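Local coordinates for ChiX (Serratia marcescens, PDB 5OPZ), which is a zinc-dependent L-Ala D-Glu endopeptidase that hydrolyses peptidoglycan and is required for chitinase secretion, at residues Val113-Gly116 / Gly117-Lys120; Ile98-Ala101 / Val102-Ala105; Val88-Trp92 / Asp93-Gln97; Arg13-Ala16 / Arg17-Asn21. One frame throughout, in Å; residues are numbered along the deposited sequence.

Contact 1: Val113-Gly116 / Gly117-Lys120; sequences VEWG and GEWK
W115 O accepts from E118 N at 3.0 Å with an N-H...O angle of 160°, and G116 O accepts weakly from W119 N at 3.3 Å, two successive i to i+3 bonds that define a short 3-10 turn. The turn closes strand 113-115, at one border of the four-stranded antiparallel sheet in this D-alanyl-D-alanine carboxypeptidase family domain. Each of its glycines sets its CA over the face of an indole. With CG anti to the backbone N (chi1 179°), the W115 side chain lies beneath the turn, and G117 CA sits 3.4 Å from the centroid of its six-membered ring, a CH-pi contact over the face. G116 CA does the same for W119, 3.4 Å from the centroid of the five-membered ring. Because neither glycine carries a side chain, the chain itself can settle onto both rings. W115 NE1 is satisfied by G125 O, while F128 stacks on the ring. W119 meets the ring of the zinc ligand H127. E118 extends past the W115 ring, E118 CG 3.8 Å from W115 CE3, and its OE2 forms a salt bridge with R103. The other carboxylate oxygen, E118 OE1, accepts at 2.8 Å from a water that in turn accepts from W115 N.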
loop_
_atom_site.group_PDB
_atom_site.type_symbol
_atom_site.label_atom_id
_atom_site.label_comp_id
_atom_site.label_asym_id
_atom_site.label_seq_id
_atom_site.Cartn_x
_atom_site.Cartn_y
_atom_site.Cartn_z
ATOM N N VAL A 113 -0.939 -5.546 -9.679
ATOM C CA VAL A 113 -0.892 -5.345 -8.231
ATOM C C VAL A 113 -2.264 -5.665 -7.694
ATOM O O VAL A 113 -3.219 -5.035 -8.081
ATOM C CB VAL A 113 -0.451 -3.907 -7.855
ATOM C CG1 VAL A 113 -0.511 -3.655 -6.345
ATOM C CG2 VAL A 113 0.946 -3.666 -8.422
ATOM N N GLU A 114 -2.352 -6.587 -6.749
ATOM C CA GLU A 114 -3.613 -6.965 -6.128
ATOM C C GLU A 114 -3.909 -5.995 -5.008
ATOM O O GLU A 114 -3.017 -5.573 -4.281
ATOM C CB GLU A 114 -3.548 -8.378 -5.554
ATOM C CG GLU A 114 -3.488 -9.500 -6.570
ATOM C CD GLU A 114 -3.290 -10.878 -5.941
ATOM O OE1 GLU A 114 -2.227 -11.152 -5.331
ATOM O OE2 GLU A 114 -4.216 -11.694 -6.052
ATOM N N TRP A 115 -5.175 -5.625 -4.925
ATOM C CA TRP A 115 -5.696 -4.703 -3.927
ATOM C C TRP A 115 -6.619 -5.447 -2.937
ATOM O O TRP A 115 -7.499 -6.178 -3.372
ATOM C CB TRP A 115 -6.474 -3.584 -4.617
ATOM C CG TRP A 115 -7.077 -2.589 -3.722
ATOM C CD1 TRP A 115 -6.525 -2.082 -2.577
ATOM C CD2 TRP A 115 -8.375 -1.981 -3.841
ATOM N NE1 TRP A 115 -7.361 -1.154 -2.021
ATOM C CE2 TRP A 115 -8.499 -1.064 -2.772
ATOM C CE3 TRP A 115 -9.401 -2.054 -4.792
ATOM C CZ2 TRP A 115 -9.669 -0.297 -2.594
ATOM C CZ3 TRP A 115 -10.543 -1.274 -4.620
ATOM C CH2 TRP A 115 -10.659 -0.424 -3.532
ATOM N N GLY A 116 -6.467 -5.181 -1.654
ATOM C CA GLY A 116 -7.352 -5.777 -0.643
ATOM C C GLY A 116 -8.776 -5.333 -0.771
ATOM O O GLY A 116 -9.658 -5.958 -0.218
ATOM N N GLY A 117 -9.015 -4.243 -1.495
ATOM C CA GLY A 117 -10.377 -3.835 -1.773
ATOM C C GLY A 117 -11.133 -4.731 -2.728
ATOM O O GLY A 117 -12.343 -4.623 -2.828
ATOM N N GLU A 118 -10.415 -5.679 -3.330
ATOM C CA GLU A 118 -10.966 -6.712 -4.195
ATOM C C GLU A 118 -10.742 -8.138 -3.677
ATOM O O GLU A 118 -10.897 -9.116 -4.420
ATOM C CB GLU A 118 -10.356 -6.547 -5.605
ATOM C CG GLU A 118 -10.833 -5.284 -6.303
ATOM C CD GLU A 118 -9.956 -4.812 -7.472
ATOM O OE1 GLU A 118 -8.949 -5.458 -7.851
ATOM O OE2 GLU A 118 -10.345 -3.821 -8.108
ATOM N N TRP A 119 -10.437 -8.255 -2.389
ATOM C CA TRP A 119 -10.466 -9.558 -1.739
ATOM C C TRP A 119 -11.857 -10.127 -1.832
ATOM O O TRP A 119 -12.813 -9.375 -1.897
ATOM C CB TRP A 119 -10.053 -9.475 -0.268
ATOM C CG TRP A 119 -8.589 -9.227 0.007
ATOM C CD1 TRP A 119 -7.558 -9.567 -0.785
ATOM C CD2 TRP A 119 -8.022 -8.672 1.190
ATOM N NE1 TRP A 119 -6.381 -9.216 -0.196
ATOM C CE2 TRP A 119 -6.635 -8.707 1.047
ATOM C CE3 TRP A 119 -8.551 -8.152 2.360
ATOM C CZ2 TRP A 119 -5.765 -8.213 2.016
ATOM C CZ3 TRP A 119 -7.695 -7.681 3.334
ATOM C CH2 TRP A 119 -6.323 -7.673 3.140
ATOM N N LYS A 120 -11.955 -11.451 -1.896
ATOM C CA LYS A 120 -13.253 -12.099 -2.099
ATOM C C LYS A 120 -14.177 -11.918 -0.921
ATOM O O LYS A 120 -15.391 -11.885 -1.101
ATOM C CB LYS A 120 -13.091 -13.572 -2.441
ATOM C CG LYS A 120 -12.539 -13.733 -3.855
ATOM C CD LYS A 120 -12.413 -15.171 -4.318
ATOM C CE LYS A 120 -12.181 -15.225 -5.822
ATOM N NZ LYS A 120 -12.353 -16.613 -6.318
HETATM O O HOH W 1 -6.832 -6.949 -6.914
#

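Contact 2: Ile98-Ala101 / Val102-Ala105; sequences IAVA and VRRA
V102, A101 and R103 carry this one-turn contact within helix 92-109. V102 N donates to I98 O at 2.9 Å; V102 CG2, anti to the carbonyl carbon, lies 3.5 Å from that oxygen. The same methyl meets I98 CG2 at 4.2 Å, where the two branched chains cross obliquely. On the inner side V102 also reaches V113 and F128 of the sheet and A36 of helix 27-39. A101 works mainly through its backbone, O accepting from A105 N at 3.0 Å and nearly straight (176°); its methyl faces Y39 and S40. R103 turns back along the helix surface. Its N donates to A99 O at 2.9 Å, and the bend at chi3 (-57°) folds the guanidinium back over that carbonyl, with A99 O 3.8 Å above the centre of its plane. R103 NH2 lies 3.9 Å from A99 CB, and its charge is paired with E118. A99 O is therefore used twice in different ways: by a directed bond from the backbone, and as a polar group under the flat face of a cation, where the negative end of the carbonyl would probably add a modest electrostatic attraction to the packing.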
loop_
_atom_site.group_PDB
_atom_site.type_symbol
_atom_site.label_atom_id
_atom_site.label_comp_id
_atom_site.label_asym_id
_atom_site.label_seq_id
_atom_site.Cartn_x
_atom_site.Cartn_y
_atom_site.Cartn_z
ATOM N N ILE A 98 -7.328 5.891 -4.174
ATOM C CA ILE A 98 -5.923 5.473 -4.193
ATOM C C ILE A 98 -5.743 4.283 -5.142
ATOM O O ILE A 98 -4.760 4.232 -5.912
ATOM C CB ILE A 98 -5.333 5.189 -2.797
ATOM C CG1 ILE A 98 -5.349 6.465 -1.977
ATOM C CG2 ILE A 98 -3.937 4.587 -2.886
ATOM C CD1 ILE A 98 -5.292 6.216 -0.493
ATOM N N ALA A 99 -6.625 3.295 -5.056
ATOM C CA ALA A 99 -6.496 2.112 -5.884
ATOM C C ALA A 99 -6.636 2.436 -7.368
ATOM O O ALA A 99 -6.041 1.733 -8.164
ATOM C CB ALA A 99 -7.486 1.050 -5.463
ATOM N N VAL A 100 -7.410 3.455 -7.755
ATOM C CA VAL A 100 -7.445 3.878 -9.181
ATOM C C VAL A 100 -6.022 4.247 -9.626
ATOM O O VAL A 100 -5.577 3.876 -10.727
ATOM C CB VAL A 100 -8.387 5.068 -9.402
ATOM C CG1 VAL A 100 -8.231 5.735 -10.747
ATOM C CG2 VAL A 100 -9.801 4.586 -9.213
ATOM N N ALA A 101 -5.351 5.052 -8.802
ATOM C CA ALA A 101 -4.013 5.496 -9.090
ATOM C C ALA A 101 -3.022 4.319 -9.146
ATOM O O ALA A 101 -2.166 4.287 -10.030
ATOM C CB ALA A 101 -3.576 6.499 -8.072
ATOM N N VAL A 102 -3.107 3.402 -8.181
ATOM C CA VAL A 102 -2.266 2.243 -8.179
ATOM C C VAL A 102 -2.496 1.392 -9.403
ATOM O O VAL A 102 -1.513 0.924 -10.007
ATOM C CB VAL A 102 -2.391 1.423 -6.882
ATOM C CG1 VAL A 102 -1.582 0.128 -6.990
ATOM C CG2 VAL A 102 -1.944 2.237 -5.701
ATOM N N ARG A 103 -3.748 1.181 -9.771
ATOM C CA ARG A 103 -4.067 0.366 -10.954
ATOM C C ARG A 103 -3.545 0.986 -12.229
ATOM O O ARG A 103 -3.034 0.280 -13.099
ATOM C CB ARG A 103 -5.599 0.228 -11.056
ATOM C CG ARG A 103 -6.239 -0.801 -11.938
ATOM C CD ARG A 103 -7.761 -0.980 -11.698
ATOM N NE ARG A 103 -8.163 -1.329 -10.339
ATOM C CZ ARG A 103 -8.888 -0.581 -9.483
ATOM N NH1 ARG A 103 -9.355 0.646 -9.761
ATOM N NH2 ARG A 103 -9.176 -1.105 -8.295
ATOM N N ARG A 104 -3.584 2.298 -12.334
ATOM C CA ARG A 104 -3.050 2.973 -13.526
ATOM C C ARG A 104 -1.529 2.832 -13.534
ATOM O O ARG A 104 -0.938 2.447 -14.558
ATOM C CB ARG A 104 -3.422 4.443 -13.531
ATOM C CG ARG A 104 -2.756 5.255 -14.621
ATOM C CD ARG A 104 -3.073 6.729 -14.531
ATOM N NE ARG A 104 -2.173 7.464 -15.394
ATOM C CZ ARG A 104 -2.123 8.789 -15.485
ATOM N NH1 ARG A 104 -2.943 9.545 -14.772
ATOM N NH2 ARG A 104 -1.258 9.355 -16.301
ATOM N N ALA A 105 -0.845 3.139 -12.427
ATOM C CA ALA A 105 0.589 2.933 -12.357
ATOM C C ALA A 105 1.001 1.511 -12.677
ATOM O O ALA A 105 2.013 1.287 -13.384
ATOM C CB ALA A 105 1.132 3.361 -10.997
#

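Contact 3: Val88-Trp92 / Asp93-Gln97; sequences VSWEW and DYYAQ
Y95 reaches back from the first turn of helix 92-109 along the segment that leads into it. Y95 CB lies 3.5 Å from W92 O. With CG anti to the carbonyl carbon (chi1 -65°), the ring runs beside the 89-91 backbone and has the E91 and S89 carbonyl oxygens at its edge, near the ring plane: Y95 CD1 is 3.2 Å from E91 O, and CE1 comes next to S89 O. Y95 CZ passes W90 CE3 at 4.0 Å. At the tip, Y95 OH donates to S89 O at 2.7 Å, in the carbonyl plane with a C=O...O angle of 157°, and it is also hydrogen-bonded to A82 N of strand 77-82. The hydroxyl thus links the incoming segment, the helix and a sheet strand. S89 itself is set by an ST turn: its OG, anti to the backbone N, accepts from E91 N at 3.1 Å in an almost straight bond. That oxygen also lies at the edge of the Y94 ring, 3.2 Å from Y94 CE2 and near the ring plane. Y94, whose N donates to E91 O, touches V42 and P84. The helix bond from A96 N to W92 O is 3.0 Å long, and the W92 indole, oblique to A96 CB, also meets the W115 ring, planes about 30° apart.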
loop_
_atom_site.group_PDB
_atom_site.type_symbol
_atom_site.label_atom_id
_atom_site.label_comp_id
_atom_site.label_asym_id
_atom_site.label_seq_id
_atom_site.Cartn_x
_atom_site.Cartn_y
_atom_site.Cartn_z
ATOM N N VAL A 88 -5.039 11.670 8.648
ATOM C CA VAL A 88 -5.376 10.272 8.451
ATOM C C VAL A 88 -6.888 10.057 8.371
ATOM O O VAL A 88 -7.657 10.591 9.209
ATOM C CB VAL A 88 -4.812 9.378 9.594
ATOM C CG1 VAL A 88 -5.318 7.939 9.515
ATOM C CG2 VAL A 88 -3.287 9.384 9.569
ATOM N N SER A 89 -7.303 9.320 7.359
ATOM C CA SER A 89 -8.677 8.857 7.238
ATOM C C SER A 89 -8.685 7.408 6.921
ATOM O O SER A 89 -7.883 6.891 6.142
ATOM C CB SER A 89 -9.461 9.586 6.136
ATOM O OG SER A 89 -10.809 9.063 6.102
ATOM N N TRP A 90 -9.563 6.729 7.693
ATOM C CA TRP A 90 -9.889 5.306 7.232
ATOM C C TRP A 90 -11.145 5.061 6.315
ATOM O O TRP A 90 -11.529 3.894 6.016
ATOM C CB TRP A 90 -9.948 4.407 8.469
ATOM C CG TRP A 90 -8.696 4.517 9.215
ATOM C CD1 TRP A 90 -8.492 5.183 10.392
ATOM C CD2 TRP A 90 -7.424 3.983 8.842
ATOM N NE1 TRP A 90 -7.178 5.128 10.752
ATOM C CE2 TRP A 90 -6.496 4.382 9.826
ATOM C CE3 TRP A 90 -6.971 3.237 7.748
ATOM C CZ2 TRP A 90 -5.145 4.031 9.764
ATOM C CZ3 TRP A 90 -5.630 2.883 7.701
ATOM C CH2 TRP A 90 -4.731 3.283 8.700
ATOM N N GLU A 91 -11.741 6.144 5.782
ATOM C CA GLU A 91 -12.933 6.003 4.970
ATOM C C GLU A 91 -12.673 5.301 3.625
ATOM O O GLU A 91 -11.752 5.654 2.913
ATOM C CB GLU A 91 -13.623 7.362 4.792
ATOM C CG GLU A 91 -14.078 8.028 6.105
ATOM C CD GLU A 91 -15.227 7.323 6.841
ATOM O OE1 GLU A 91 -15.820 6.366 6.321
ATOM O OE2 GLU A 91 -15.559 7.727 7.974
ATOM N N TRP A 92 -13.534 4.351 3.295
ATOM C CA TRP A 92 -13.382 3.479 2.120
ATOM C C TRP A 92 -13.130 4.228 0.819
ATOM O O TRP A 92 -12.279 3.844 0.053
ATOM C CB TRP A 92 -14.657 2.616 1.945
ATOM C CG TRP A 92 -14.707 1.861 0.655
ATOM C CD1 TRP A 92 -15.342 2.246 -0.492
ATOM C CD2 TRP A 92 -14.024 0.647 0.341
ATOM N NE1 TRP A 92 -15.102 1.346 -1.490
ATOM C CE2 TRP A 92 -14.288 0.357 -1.017
ATOM C CE3 TRP A 92 -13.204 -0.217 1.072
ATOM C CZ2 TRP A 92 -13.826 -0.808 -1.634
ATOM C CZ3 TRP A 92 -12.701 -1.342 0.452
ATOM C CH2 TRP A 92 -13.031 -1.638 -0.883
ATOM N N ASP A 93 -13.898 5.275 0.568
ATOM C CA ASP A 93 -13.811 5.950 -0.708
ATOM C C ASP A 93 -12.435 6.499 -1.022
ATOM O O ASP A 93 -12.018 6.520 -2.179
ATOM C CB ASP A 93 -14.883 7.056 -0.870
ATOM C CG ASP A 93 -16.160 6.509 -1.363
ATOM O OD1 ASP A 93 -16.098 5.675 -2.270
ATOM O OD2 ASP A 93 -17.201 6.896 -0.827
ATOM N N TYR A 94 -11.707 6.911 0.006
ATOM C CA TYR A 94 -10.352 7.399 -0.195
ATOM C C TYR A 94 -9.448 6.287 -0.748
ATOM O O TYR A 94 -8.648 6.510 -1.658
ATOM C CB TYR A 94 -9.768 7.963 1.091
ATOM C CG TYR A 94 -10.378 9.264 1.605
ATOM C CD1 TYR A 94 -10.350 10.398 0.818
ATOM C CD2 TYR A 94 -10.877 9.374 2.867
ATOM C CE1 TYR A 94 -10.845 11.584 1.245
ATOM C CE2 TYR A 94 -11.418 10.560 3.330
ATOM C CZ TYR A 94 -11.413 11.658 2.503
ATOM O OH TYR A 94 -11.898 12.834 3.000
ATOM N N TYR A 95 -9.597 5.094 -0.175
ATOM C CA TYR A 95 -8.819 3.934 -0.616
ATOM C C TYR A 95 -9.222 3.482 -1.999
ATOM O O TYR A 95 -8.363 3.069 -2.791
ATOM C CB TYR A 95 -8.954 2.781 0.424
ATOM C CG TYR A 95 -8.325 3.227 1.708
ATOM C CD1 TYR A 95 -9.049 3.975 2.640
ATOM C CD2 TYR A 95 -6.971 3.051 1.939
ATOM C CE1 TYR A 95 -8.440 4.535 3.718
ATOM C CE2 TYR A 95 -6.368 3.560 3.047
ATOM C CZ TYR A 95 -7.107 4.334 3.946
ATOM O OH TYR A 95 -6.445 4.927 5.007
ATOM N N ALA A 96 -10.501 3.610 -2.355
ATOM C CA ALA A 96 -10.919 3.325 -3.741
ATOM C C ALA A 96 -10.218 4.256 -4.733
ATOM O O ALA A 96 -9.820 3.831 -5.830
ATOM C CB ALA A 96 -12.423 3.350 -3.879
ATOM N N GLN A 97 -10.081 5.513 -4.327
ATOM C CA GLN A 97 -9.407 6.467 -5.209
ATOM C C GLN A 97 -7.944 6.203 -5.307
ATOM O O GLN A 97 -7.370 6.348 -6.394
ATOM C CB GLN A 97 -9.677 7.892 -4.739
ATOM C CG GLN A 97 -11.123 8.332 -4.927
ATOM C CD GLN A 97 -11.333 9.800 -4.664
ATOM O OE1 GLN A 97 -10.848 10.611 -5.410
ATOM N NE2 GLN A 97 -12.073 10.130 -3.604
#

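Contact 4: Arg13-Ala16 / Arg17-Asn21; sequences RFTA and RSEEN
F14 CE2 lies over one face of the R17 guanidinium, 3.9 Å above the centre of its plane, while R17 NE meets the F14 ring obliquely, 3.9 Å from F14 CD2. The ring and guanidinium planes are 60° apart, so the two groups are not stacked, although the side chains run side by side and point the same way. F14 is the N-cap of helix 15-21, and the contact is the opening turn of that helix. R17 has CG anti to the backbone N and its chain bent at chi3 (-69°), which brings the guanidinium alongside the F14 ring. F14 and R17 both also touch M83, and F14 touches P43, so the pair joins the helix start to neighbouring loops. The backbone of the turn is held by S18 N to F14 O at 3.1 Å, E19 N to T15 O at 2.9 Å and E20 N to A16 O at 3.1 Å. F14 O has a second donor, for S18 OG reaches it at 2.9 Å, and the two donors come from opposite faces of its carbonyl plane; the carbonyl at the helix start is thereby gripped twice by one residue. S18 is buried against S45 of strand 44-48. On another side of the helix E19 runs alongside T15, its carboxylate paired with R34 through OE2. T15 CG2, placed anti to the backbone N, packs against that group, 3.4 Å from E19 OE2.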
loop_
_atom_site.group_PDB
_atom_site.type_symbol
_atom_site.label_atom_id
_atom_site.label_comp_id
_atom_site.label_asym_id
_atom_site.label_seq_id
_atom_site.Cartn_x
_atom_site.Cartn_y
_atom_site.Cartn_z
ATOM N N ARG A 13 1.206 15.994 -1.496
ATOM C CA ARG A 13 1.686 14.622 -1.731
ATOM C C ARG A 13 2.649 14.280 -0.596
ATOM O O ARG A 13 3.484 15.104 -0.208
ATOM C CB ARG A 13 2.398 14.494 -3.088
ATOM C CG ARG A 13 1.513 14.582 -4.292
ATOM C CD ARG A 13 2.247 14.289 -5.577
ATOM N NE ARG A 13 1.351 14.328 -6.719
ATOM C CZ ARG A 13 1.077 15.410 -7.458
ATOM N NH1 ARG A 13 1.565 16.615 -7.164
ATOM N NH2 ARG A 13 0.251 15.294 -8.502
ATOM N N PHE A 14 2.554 13.051 -0.073
ATOM C CA PHE A 14 3.449 12.577 1.012
ATOM C C PHE A 14 4.604 11.726 0.493
ATOM O O PHE A 14 4.816 10.594 0.865
ATOM C CB PHE A 14 2.658 11.831 2.120
ATOM C CG PHE A 14 1.835 12.753 2.939
ATOM C CD1 PHE A 14 0.577 13.168 2.525
ATOM C CD2 PHE A 14 2.396 13.311 4.085
ATOM C CE1 PHE A 14 -0.120 14.106 3.264
ATOM C CE2 PHE A 14 1.690 14.238 4.839
ATOM C CZ PHE A 14 0.432 14.638 4.405
ATOM N N THR A 15 5.378 12.323 -0.397
ATOM C CA THR A 15 6.486 11.653 -1.069
ATOM C C THR A 15 7.508 11.171 -0.090
ATOM O O THR A 15 7.890 9.997 -0.124
ATOM C CB THR A 15 7.138 12.584 -2.105
ATOM O OG1 THR A 15 6.108 13.058 -2.971
ATOM C CG2 THR A 15 8.201 11.886 -2.927
ATOM N N ALA A 16 8.046 12.064 0.723
ATOM C CA ALA A 16 9.176 11.718 1.557
ATOM C C ALA A 16 8.786 10.666 2.612
ATOM O O ALA A 16 9.541 9.689 2.836
ATOM C CB ALA A 16 9.771 12.954 2.201
ATOM N N ARG A 17 7.609 10.821 3.231
ATOM C CA ARG A 17 7.116 9.864 4.184
ATOM C C ARG A 17 6.976 8.488 3.569
ATOM O O ARG A 17 7.337 7.480 4.172
ATOM C CB ARG A 17 5.790 10.335 4.741
ATOM C CG ARG A 17 5.454 9.685 6.046
ATOM C CD ARG A 17 4.183 10.263 6.621
ATOM N NE ARG A 17 4.341 11.649 7.056
ATOM C CZ ARG A 17 3.466 12.309 7.804
ATOM N NH1 ARG A 17 2.342 11.716 8.200
ATOM N NH2 ARG A 17 3.715 13.568 8.169
ATOM N N SER A 18 6.416 8.434 2.371
ATOM C CA SER A 18 6.162 7.183 1.688
ATOM C C SER A 18 7.463 6.506 1.305
ATOM O O SER A 18 7.630 5.310 1.505
ATOM C CB SER A 18 5.381 7.409 0.408
ATOM O OG SER A 18 4.065 7.818 0.691
ATOM N N GLU A 19 8.402 7.277 0.759
ATOM C CA GLU A 19 9.702 6.743 0.323
ATOM C C GLU A 19 10.445 6.108 1.487
ATOM O O GLU A 19 11.024 5.014 1.356
ATOM C CB GLU A 19 10.483 7.822 -0.444
ATOM C CG GLU A 19 9.706 8.189 -1.747
ATOM C CD GLU A 19 10.399 9.108 -2.732
ATOM O OE1 GLU A 19 11.354 9.799 -2.316
ATOM O OE2 GLU A 19 9.973 9.101 -3.922
ATOM N N GLU A 20 10.341 6.692 2.664
ATOM C CA GLU A 20 11.018 6.143 3.812
ATOM C C GLU A 20 10.440 4.752 4.165
ATOM O O GLU A 20 11.177 3.801 4.390
ATOM C CB GLU A 20 10.981 7.136 4.986
ATOM C CG GLU A 20 11.543 6.636 6.312
ATOM C CD GLU A 20 13.060 6.410 6.318
ATOM O OE1 GLU A 20 13.790 6.791 5.379
ATOM O OE2 GLU A 20 13.553 5.851 7.305
ATOM N N ASN A 21 9.123 4.632 4.147
ATOM C CA ASN A 21 8.454 3.380 4.518
ATOM C C ASN A 21 8.464 2.327 3.415
ATOM O O ASN A 21 8.110 1.147 3.625
ATOM C CB ASN A 21 6.977 3.595 4.912
ATOM C CG ASN A 21 6.784 3.976 6.370
ATOM O OD1 ASN A 21 6.955 3.135 7.260
ATOM N ND2 ASN A 21 6.361 5.224 6.630
#

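Contacts 3 and 2 follow each other along helix 92-109, their centres 13 Å apart, and contact 1 packs against both. Toward contact 2 it offers W115 CD2, 3.6 Å from A99 CB, and E118 OE2, which bridges to R103 NH2 at 3.0 Å; toward contact 3, G117 CA lies 3.6 Å from W92 CH2. Zinc is bound by H72, D79 and H127, and it is about 6 Å from the side chain of W119 in contact 1, about 10 Å from the side chain of W90 in contact 3 and about 13 Å from the side chain of V102 in contact 2. Contact 4 stands apart: its centre is 23 Å from that of contact 1, and its nearest atoms are about 6 Å from contact 3.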